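Local coordinates for At5g01750 protein (Arabidopsis thaliana, PDB 1ZXU) that is of unknown function but might be related to the phospholipid scramblase and tubby-like superfamily of membrane-tethered transcription factors, at residues 113-121 and 130-138; 166-174 and 186-195. All blocks are in the same frame, centred on the assembly; numbering follows the deposited sequence.

Interaction 1. Residues 113-121 and 130-138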
loop_
_atom_site.group_PDB
_atom_site.type_symbol
_atom_site.label_atom_id
_atom_site.label_comp_id
_atom_site.label_asym_id
_atom_site.label_seq_id
_atom_site.Cartn_x
_atom_site.Cartn_y
_atom_site.Cartn_z
ATOM N N ARG A 113 -14.012 12.910 5.354
ATOM C CA ARG A 113 -14.601 12.945 4.021
ATOM C C ARG A 113 -13.600 12.410 2.974
ATOM O O ARG A 113 -14.019 12.045 1.860
ATOM C CB ARG A 113 -15.101 14.356 3.645
ATOM C CG ARG A 113 -14.027 15.373 3.324
ATOM C CD ARG A 113 -14.646 16.678 2.946
ATOM N NE ARG A 113 -13.644 17.687 2.642
ATOM C CZ ARG A 113 -13.953 18.952 2.343
ATOM N NH1 ARG A 113 -15.222 19.324 2.328
ATOM N NH2 ARG A 113 -13.007 19.825 2.076
ATOM N N ASP A 114 -12.306 12.428 3.306
ATOM C CA ASP A 114 -11.288 11.948 2.324
ATOM C C ASP A 114 -10.871 10.491 2.547
ATOM O O ASP A 114 -9.923 10.008 1.960
ATOM C CB ASP A 114 -10.068 12.854 2.337
ATOM C CG ASP A 114 -10.372 14.215 1.799
ATOM O OD1 ASP A 114 -11.117 14.256 0.794
ATOM O OD2 ASP A 114 -9.869 15.200 2.381
ATOM N N LEU A 115 -11.617 9.793 3.384
ATOM C CA LEU A 115 -11.280 8.399 3.697
ATOM C C LEU A 115 -11.432 7.475 2.448
ATOM O O LEU A 115 -12.567 7.407 1.788
ATOM C CB LEU A 115 -12.209 7.966 4.852
ATOM C CG LEU A 115 -11.970 6.533 5.294
ATOM C CD1 LEU A 115 -10.639 6.284 5.893
ATOM C CD2 LEU A 115 -13.211 5.988 6.163
ATOM N N LEU A 116 -10.377 6.763 2.142
ATOM C CA LEU A 116 -10.389 5.832 1.023
ATOM C C LEU A 116 -10.658 4.396 1.507
ATOM O O LEU A 116 -11.431 3.656 0.872
ATOM C CB LEU A 116 -9.092 5.866 0.243
ATOM C CG LEU A 116 -8.892 7.127 -0.588
ATOM C CD1 LEU A 116 -7.445 7.212 -1.070
ATOM C CD2 LEU A 116 -9.878 7.189 -1.722
ATOM N N TYR A 117 -9.979 4.004 2.576
ATOM C CA TYR A 117 -10.225 2.621 3.132
ATOM C C TYR A 117 -9.610 2.521 4.505
ATOM O O TYR A 117 -8.784 3.360 4.919
ATOM C CB TYR A 117 -9.623 1.524 2.256
ATOM C CG TYR A 117 -8.265 1.822 1.694
ATOM C CD1 TYR A 117 -7.113 1.310 2.262
ATOM C CD2 TYR A 117 -8.172 2.573 0.497
ATOM C CE1 TYR A 117 -5.808 1.621 1.660
ATOM C CE2 TYR A 117 -6.928 2.868 -0.073
ATOM C CZ TYR A 117 -5.760 2.391 0.532
ATOM O OH TYR A 117 -4.521 2.680 -0.077
ATOM N N THR A 118 -10.073 1.495 5.235
ATOM C CA THR A 118 -9.548 1.181 6.575
ATOM C C THR A 118 -8.958 -0.209 6.490
ATOM O O THR A 118 -9.467 -1.078 5.774
ATOM C CB THR A 118 -10.716 1.165 7.571
ATOM O OG1 THR A 118 -11.360 2.478 7.587
ATOM C CG2 THR A 118 -10.224 0.776 8.958
ATOM N N VAL A 119 -7.859 -0.417 7.209
ATOM C CA VAL A 119 -7.149 -1.700 7.177
ATOM C C VAL A 119 -7.107 -2.173 8.620
ATOM O O VAL A 119 -6.750 -1.404 9.509
ATOM C CB VAL A 119 -5.730 -1.527 6.647
ATOM C CG1 VAL A 119 -5.034 -2.873 6.641
ATOM C CG2 VAL A 119 -5.777 -0.941 5.209
ATOM N N LYS A 120 -7.506 -3.415 8.844
ATOM C CA LYS A 120 -7.503 -3.971 10.191
ATOM C C LYS A 120 -6.555 -5.161 10.217
ATOM O O LYS A 120 -6.549 -6.012 9.300
ATOM C CB LYS A 120 -8.903 -4.526 10.522
ATOM C CG LYS A 120 -10.052 -3.529 10.561
ATOM C CD LYS A 120 -11.379 -4.235 10.918
ATOM C CE LYS A 120 -12.574 -3.331 10.741
ATOM N NZ LYS A 120 -13.803 -3.962 11.321
ATOM N N ARG A 121 -5.827 -5.293 11.302
ATOM C CA ARG A 121 -4.921 -6.430 11.381
ATOM C C ARG A 121 -5.734 -7.668 11.736
ATOM O O ARG A 121 -6.572 -7.584 12.660
ATOM C CB ARG A 121 -3.838 -6.169 12.421
ATOM C CG ARG A 121 -2.597 -7.068 12.263
ATOM C CD ARG A 121 -1.486 -6.388 13.016
ATOM N NE ARG A 121 -0.513 -7.317 13.570
ATOM C CZ ARG A 121 0.398 -6.949 14.458
ATOM N NH1 ARG A 121 0.435 -5.683 14.867
ATOM N NH2 ARG A 121 1.265 -7.838 14.929
ATOM N N LYS A 130 -3.819 -11.967 7.317
ATOM C CA LYS A 130 -2.944 -10.989 7.956
ATOM C C LYS A 130 -3.584 -9.562 8.082
ATOM O O LYS A 130 -3.519 -8.927 9.153
ATOM C CB LYS A 130 -1.619 -10.930 7.197
ATOM C CG LYS A 130 -0.544 -10.060 7.806
ATOM C CD LYS A 130 0.846 -10.490 7.321
ATOM C CE LYS A 130 1.971 -9.548 7.807
ATOM N NZ LYS A 130 1.881 -9.108 9.230
ATOM N N LEU A 131 -4.152 -9.067 6.976
ATOM C CA LEU A 131 -4.783 -7.742 6.965
ATOM C C LEU A 131 -6.129 -7.829 6.170
ATOM O O LEU A 131 -6.211 -8.488 5.143
ATOM C CB LEU A 131 -3.877 -6.695 6.280
ATOM C CG LEU A 131 -2.465 -6.442 6.800
ATOM C CD1 LEU A 131 -1.747 -5.491 5.830
ATOM C CD2 LEU A 131 -2.546 -5.794 8.239
ATOM N N ASP A 132 -7.166 -7.153 6.655
ATOM C CA ASP A 132 -8.435 -6.994 5.927
ATOM C C ASP A 132 -8.620 -5.530 5.595
ATOM O O ASP A 132 -8.399 -4.666 6.456
ATOM C CB ASP A 132 -9.605 -7.429 6.806
ATOM C CG ASP A 132 -9.594 -8.946 7.023
ATOM O OD1 ASP A 132 -9.131 -9.668 6.115
ATOM O OD2 ASP A 132 -10.029 -9.399 8.080
ATOM N N VAL A 133 -9.032 -5.272 4.356
ATOM C CA VAL A 133 -9.233 -3.913 3.898
ATOM C C VAL A 133 -10.694 -3.679 3.617
ATOM O O VAL A 133 -11.316 -4.457 2.883
ATOM C CB VAL A 133 -8.467 -3.705 2.550
ATOM C CG1 VAL A 133 -8.681 -2.247 2.073
ATOM C CG2 VAL A 133 -6.984 -4.082 2.792
ATOM N N PHE A 134 -11.207 -2.573 4.115
ATOM C CA PHE A 134 -12.623 -2.151 3.910
ATOM C C PHE A 134 -12.657 -0.790 3.253
ATOM O O PHE A 134 -12.164 0.175 3.819
ATOM C CB PHE A 134 -13.327 -2.063 5.259
ATOM C CG PHE A 134 -13.270 -3.347 6.025
ATOM C CD1 PHE A 134 -14.302 -4.268 5.923
ATOM C CD2 PHE A 134 -12.182 -3.603 6.841
ATOM C CE1 PHE A 134 -14.240 -5.470 6.622
ATOM C CE2 PHE A 134 -12.079 -4.825 7.503
ATOM C CZ PHE A 134 -13.169 -5.741 7.375
ATOM N N LEU A 135 -13.241 -0.705 2.058
ATOM C CA LEU A 135 -13.328 0.598 1.404
ATOM C C LEU A 135 -14.187 1.562 2.226
ATOM O O LEU A 135 -15.060 1.117 3.004
ATOM C CB LEU A 135 -13.869 0.456 -0.038
ATOM C CG LEU A 135 -13.008 -0.422 -0.959
ATOM C CD1 LEU A 135 -13.834 -0.734 -2.248
ATOM C CD2 LEU A 135 -11.692 0.261 -1.299
ATOM N N GLY A 136 -13.947 2.855 2.046
ATOM C CA GLY A 136 -14.592 3.896 2.855
ATOM C C GLY A 136 -16.116 3.778 2.898
ATOM O O GLY A 136 -16.714 4.086 3.939
ATOM N N HIS A 137 -16.747 3.315 1.806
ATOM C CA HIS A 137 -18.221 3.222 1.712
ATOM C C HIS A 137 -18.763 1.905 2.234
ATOM O O HIS A 137 -19.985 1.654 2.203
ATOM C CB HIS A 137 -18.667 3.334 0.239
ATOM C CG HIS A 137 -18.183 2.193 -0.619
ATOM N ND1 HIS A 137 -17.119 2.313 -1.491
ATOM C CD2 HIS A 137 -18.588 0.901 -0.699
ATOM C CE1 HIS A 137 -16.911 1.155 -2.092
ATOM N NE2 HIS A 137 -17.780 0.277 -1.617
ATOM N N ASN A 138 -17.863 1.025 2.670
ATOM C CA ASN A 138 -18.253 -0.272 3.162
ATOM C C ASN A 138 -18.558 -0.132 4.645
ATOM O O ASN A 138 -17.665 -0.214 5.485
ATOM C CB ASN A 138 -17.127 -1.300 2.917
ATOM C CG ASN A 138 -17.499 -2.726 3.346
ATOM O OD1 ASN A 138 -18.524 -2.955 4.044
ATOM N ND2 ASN A 138 -16.674 -3.710 2.912
HETATM O O HOH W 1 -13.343 2.057 5.676
#
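Thr118 and Phe134 form a hydrogen-bonded pair of an antiparallel beta hairpin, strands 115-120 and 131-135 of the LURP-one-related barrel. Phe134 N gives a nearly straight bond (173°) to Thr118 O at 2.8 Å, and Phe134 O takes the N-H of Thr118 in return. Lys120 and Asp132 pair the same way. At the end of the hairpin Gly136 N reaches Leu116 O from above the carbonyl plane, where the 131-135 strand enters a type I turn.

A water adds a polar link. It lies 2.8 Å from Thr118 OG1 and donates to Phe134 O at 2.9 Å. Gln103 also bonds the Thr118 hydroxyl.

On the face of Thr118 and Phe134, Lys120 crosses the phenyl ring at about a right angle. With chi1 at -63° and chi2 at -179°, CD comes to 3.5 Å from Phe134 CE2. Lys120 NZ sits 4.7 Å from the ring centroid, an off-centre cation-pi contact. With an alanine in place of Phe134, the Lys120 chain would probably be free to turn and its ammonium would lose the ring.

The face of Tyr117, Val119 and Val133 is mostly apolar. Val133 CG1 lies 3.9 Å from Tyr117 CB, and Val119 CG2 packs on Val133 CG2. Helix 197-211 covers this side. The chemistry implies a two-sided hairpin, partly polar on one face and mainly apolar toward the helix, where Ser202 satisfies the Tyr117 hydroxyl.

Interaction 2. Residues 166-174 and 186-195; sequences AIVAQMHRK and NFSVTVYPNV
Met171 and Phe187 meet across an antiparallel strand pair, 167-173 with 187-191, in the closed beta barrel of this LURP-one-related, tubby-like fold. Residue 171 is selenomethionine. Its SE lies over one ring face, offset toward the rim and 4.5 Å from the centroid, a Met-aromatic contact. The bend at chi3 (-79°) turns CE back to Val189 CG2, at 3.7 Å. Ala169 CB packs on Val189 CG1 on the same face. At the strand end Val168 CB meets Val195 CG2 at 3.6 Å, and Ile167 CG2 touches Tyr192 CE2.

Backbone bonds fix this register. Gln170 and Thr190 exchange two, as do His172 and Ser188. Near the two ends Tyr192 N bonds Val168 O, and Lys174 N bonds Asn186 O. On the face of Gln170 and Thr190, Ser188 OG takes a weak bond from Lys174 NZ.

Further out, Ile200 of helix 197-211 covers Ala169, Val189 and Val195, and Trp152 meets the Phe187 ring edge-to-face. Val168 and Ala169 form a classic beta bulge opposite Val159. Asp39 bonds the Thr190 hydroxyl, and Arg155 bonds Asn186 OD1. One water joins Arg173 NH1, Lys174 O and Asn186 ND2. Another donates to Gln170 OE1 at 2.8 Å and lies 2.8 Å from Tyr192 OH.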
loop_
_atom_site.group_PDB
_atom_site.type_symbol
_atom_site.label_atom_id
_atom_site.label_comp_id
_atom_site.label_asym_id
_atom_site.label_seq_id
_atom_site.Cartn_x
_atom_site.Cartn_y
_atom_site.Cartn_z
ATOM N N ALA A 166 -9.687 -13.077 -6.326
ATOM C CA ALA A 166 -8.699 -12.976 -7.419
ATOM C C ALA A 166 -7.427 -12.389 -6.777
ATOM O O ALA A 166 -7.541 -11.478 -5.974
ATOM C CB ALA A 166 -9.195 -12.038 -8.478
ATOM N N ILE A 167 -6.274 -12.896 -7.143
ATOM C CA ILE A 167 -4.972 -12.274 -6.667
ATOM C C ILE A 167 -4.778 -10.966 -7.430
ATOM O O ILE A 167 -4.833 -10.929 -8.656
ATOM C CB ILE A 167 -3.793 -13.176 -6.973
ATOM C CG1 ILE A 167 -3.858 -14.409 -6.085
ATOM C CG2 ILE A 167 -2.423 -12.481 -6.703
ATOM C CD1 ILE A 167 -2.928 -15.501 -6.585
ATOM N N VAL A 168 -4.538 -9.874 -6.672
ATOM C CA VAL A 168 -4.241 -8.581 -7.279
ATOM C C VAL A 168 -2.758 -8.173 -7.156
ATOM O O VAL A 168 -2.313 -7.313 -7.899
ATOM C CB VAL A 168 -5.159 -7.439 -6.755
ATOM C CG1 VAL A 168 -6.658 -7.759 -7.096
ATOM C CG2 VAL A 168 -5.003 -7.263 -5.305
ATOM N N ALA A 169 -2.057 -8.791 -6.214
ATOM C CA ALA A 169 -0.616 -8.559 -6.054
ATOM C C ALA A 169 0.043 -9.701 -5.339
ATOM O O ALA A 169 -0.584 -10.356 -4.498
ATOM C CB ALA A 169 -0.339 -7.259 -5.288
ATOM N N GLN A 170 1.305 -9.899 -5.656
ATOM C CA GLN A 170 2.038 -11.024 -5.073
ATOM C C GLN A 170 3.503 -10.660 -4.767
ATOM O O GLN A 170 4.199 -10.187 -5.651
ATOM C CB GLN A 170 2.003 -12.149 -6.131
ATOM C CG GLN A 170 2.974 -13.287 -5.937
ATOM C CD GLN A 170 2.361 -14.360 -5.122
ATOM O OE1 GLN A 170 1.398 -14.982 -5.573
ATOM N NE2 GLN A 170 2.865 -14.566 -3.887
HETATM N N MSE A 171 3.933 -10.918 -3.540
HETATM C CA MSE A 171 5.312 -10.748 -3.155
HETATM C C MSE A 171 6.187 -11.941 -3.571
HETATM O O MSE A 171 5.703 -13.093 -3.609
HETATM C CB MSE A 171 5.352 -10.565 -1.625
HETATM C CG MSE A 171 6.672 -10.030 -1.124
HETATM SE SE MSE A 171 6.405 -9.644 0.749
HETATM C CE MSE A 171 5.485 -7.934 0.534
ATOM N N HIS A 172 7.448 -11.648 -3.930
ATOM C CA HIS A 172 8.455 -12.690 -4.301
ATOM C C HIS A 172 9.746 -12.356 -3.601
ATOM O O HIS A 172 10.116 -11.193 -3.546
ATOM C CB HIS A 172 8.823 -12.642 -5.796
ATOM C CG HIS A 172 7.673 -12.471 -6.710
ATOM N ND1 HIS A 172 7.312 -11.244 -7.227
ATOM C CD2 HIS A 172 6.813 -13.381 -7.236
ATOM C CE1 HIS A 172 6.261 -11.405 -8.011
ATOM N NE2 HIS A 172 5.937 -12.687 -8.033
ATOM N N ARG A 173 10.436 -13.371 -3.088
ATOM C CA ARG A 173 11.728 -13.158 -2.435
ATOM C C ARG A 173 12.768 -13.012 -3.503
ATOM O O ARG A 173 12.721 -13.739 -4.493
ATOM C CB ARG A 173 12.104 -14.352 -1.527
ATOM C CG ARG A 173 13.390 -14.071 -0.760
ATOM C CD ARG A 173 13.509 -14.890 0.515
ATOM N NE ARG A 173 13.731 -16.296 0.229
ATOM C CZ ARG A 173 14.928 -16.866 0.075
ATOM N NH1 ARG A 173 16.049 -16.147 0.163
ATOM N NH2 ARG A 173 15.006 -18.168 -0.189
ATOM N N LYS A 174 13.700 -12.070 -3.300
ATOM C CA LYS A 174 14.908 -11.895 -4.125
ATOM C C LYS A 174 16.149 -12.374 -3.353
ATOM O O LYS A 174 16.186 -12.399 -2.108
ATOM C CB LYS A 174 15.105 -10.423 -4.536
ATOM C CG LYS A 174 14.009 -9.819 -5.441
ATOM C CD LYS A 174 14.246 -10.080 -6.925
ATOM C CE LYS A 174 13.475 -11.294 -7.426
ATOM N NZ LYS A 174 12.056 -10.927 -7.733
ATOM N N ASN A 186 14.991 -7.520 0.169
ATOM C CA ASN A 186 15.118 -8.744 -0.612
ATOM C C ASN A 186 13.790 -9.259 -1.171
ATOM O O ASN A 186 13.498 -10.452 -1.074
ATOM C CB ASN A 186 15.811 -9.826 0.231
ATOM C CG ASN A 186 14.939 -10.355 1.344
ATOM O OD1 ASN A 186 14.031 -9.666 1.869
ATOM N ND2 ASN A 186 15.211 -11.595 1.749
ATOM N N PHE A 187 12.961 -8.373 -1.707
ATOM C CA PHE A 187 11.756 -8.857 -2.335
ATOM C C PHE A 187 11.262 -7.856 -3.354
ATOM O O PHE A 187 11.699 -6.689 -3.374
ATOM C CB PHE A 187 10.684 -9.053 -1.275
ATOM C CG PHE A 187 10.145 -7.748 -0.700
ATOM C CD1 PHE A 187 9.060 -7.090 -1.304
ATOM C CD2 PHE A 187 10.685 -7.225 0.478
ATOM C CE1 PHE A 187 8.551 -5.882 -0.746
ATOM C CE2 PHE A 187 10.188 -6.054 1.043
ATOM C CZ PHE A 187 9.132 -5.366 0.448
ATOM N N SER A 188 10.350 -8.322 -4.205
ATOM C CA SER A 188 9.564 -7.375 -5.001
ATOM C C SER A 188 8.122 -7.738 -4.890
ATOM O O SER A 188 7.794 -8.820 -4.398
ATOM C CB SER A 188 9.976 -7.363 -6.457
ATOM O OG SER A 188 9.772 -8.635 -7.038
ATOM N N VAL A 189 7.250 -6.785 -5.243
ATOM C CA VAL A 189 5.831 -7.097 -5.228
ATOM C C VAL A 189 5.320 -6.882 -6.671
ATOM O O VAL A 189 5.428 -5.809 -7.204
ATOM C CB VAL A 189 5.036 -6.185 -4.285
ATOM C CG1 VAL A 189 3.529 -6.476 -4.367
ATOM C CG2 VAL A 189 5.445 -6.401 -2.840
ATOM N N THR A 190 4.771 -7.934 -7.270
ATOM C CA THR A 190 4.099 -7.807 -8.597
ATOM C C THR A 190 2.704 -7.293 -8.410
ATOM O O THR A 190 1.909 -7.885 -7.654
ATOM C CB THR A 190 4.054 -9.148 -9.339
ATOM O OG1 THR A 190 5.397 -9.638 -9.490
ATOM C CG2 THR A 190 3.357 -8.950 -10.716
ATOM N N VAL A 191 2.396 -6.173 -9.067
ATOM C CA VAL A 191 1.010 -5.684 -9.108
ATOM C C VAL A 191 0.452 -6.087 -10.476
ATOM O O VAL A 191 1.042 -5.766 -11.546
ATOM C CB VAL A 191 1.016 -4.156 -9.039
ATOM C CG1 VAL A 191 -0.379 -3.581 -9.214
ATOM C CG2 VAL A 191 1.703 -3.730 -7.715
ATOM N N TYR A 192 -0.669 -6.771 -10.463
ATOM C CA TYR A 192 -1.150 -7.311 -11.752
ATOM C C TYR A 192 -1.834 -6.231 -12.576
ATOM O O TYR A 192 -2.170 -5.151 -12.083
ATOM C CB TYR A 192 -2.032 -8.545 -11.469
ATOM C CG TYR A 192 -1.116 -9.687 -11.030
ATOM C CD1 TYR A 192 -0.309 -10.360 -11.995
ATOM C CD2 TYR A 192 -0.985 -10.047 -9.693
ATOM C CE1 TYR A 192 0.546 -11.374 -11.619
ATOM C CE2 TYR A 192 -0.116 -11.113 -9.309
ATOM C CZ TYR A 192 0.640 -11.747 -10.286
ATOM O OH TYR A 192 1.493 -12.751 -9.908
ATOM N N PRO A 193 -2.084 -6.514 -13.872
ATOM C CA PRO A 193 -2.639 -5.474 -14.718
ATOM C C PRO A 193 -3.946 -4.909 -14.220
ATOM O O PRO A 193 -4.838 -5.622 -13.717
ATOM C CB PRO A 193 -2.832 -6.222 -16.074
ATOM C CG PRO A 193 -1.783 -7.267 -16.058
ATOM C CD PRO A 193 -1.859 -7.763 -14.624
ATOM N N ASN A 194 -4.078 -3.574 -14.322
ATOM C CA ASN A 194 -5.282 -2.840 -13.928
ATOM C C ASN A 194 -5.601 -2.793 -12.434
ATOM O O ASN A 194 -6.682 -2.427 -12.020
ATOM C CB ASN A 194 -6.533 -3.341 -14.726
ATOM C CG ASN A 194 -6.342 -3.202 -16.212
ATOM O OD1 ASN A 194 -6.486 -4.162 -16.958
ATOM N ND2 ASN A 194 -5.977 -2.009 -16.646
ATOM N N VAL A 195 -4.641 -3.231 -11.625
ATOM C CA VAL A 195 -4.769 -3.085 -10.191
ATOM C C VAL A 195 -4.071 -1.759 -9.801
ATOM O O VAL A 195 -3.005 -1.428 -10.316
ATOM C CB VAL A 195 -4.027 -4.258 -9.531
ATOM C CG1 VAL A 195 -3.909 -4.091 -7.987
ATOM C CG2 VAL A 195 -4.758 -5.585 -9.844
HETATM O O HOH W 2 0.462 -14.703 -8.212
HETATM O O HOH W 3 16.767 -13.355 0.337
#

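Interactions 1 and 2 are two antiparallel strand pairs of one barrel, in series along the chain. Their centres are about 20 Å apart and they do not touch. Both are partly buried, with an apolar face against helix 197-211. Interaction 1 meets the helix through residues such as Val119 and Leu131. Interaction 2 does so through Ala169 and Val189. Strand 187-191 is last in chain order and also bonds strand 38-43, the first, so interaction 2 lies beside the closure of the barrel. The aromatic chemistry differs. In 113-121/130-138 a lysine meets a ring on the face turned from the helix. In 166-174/186-195 the selenomethionine side chain meets a ring on the same face as Ala169 and Val189.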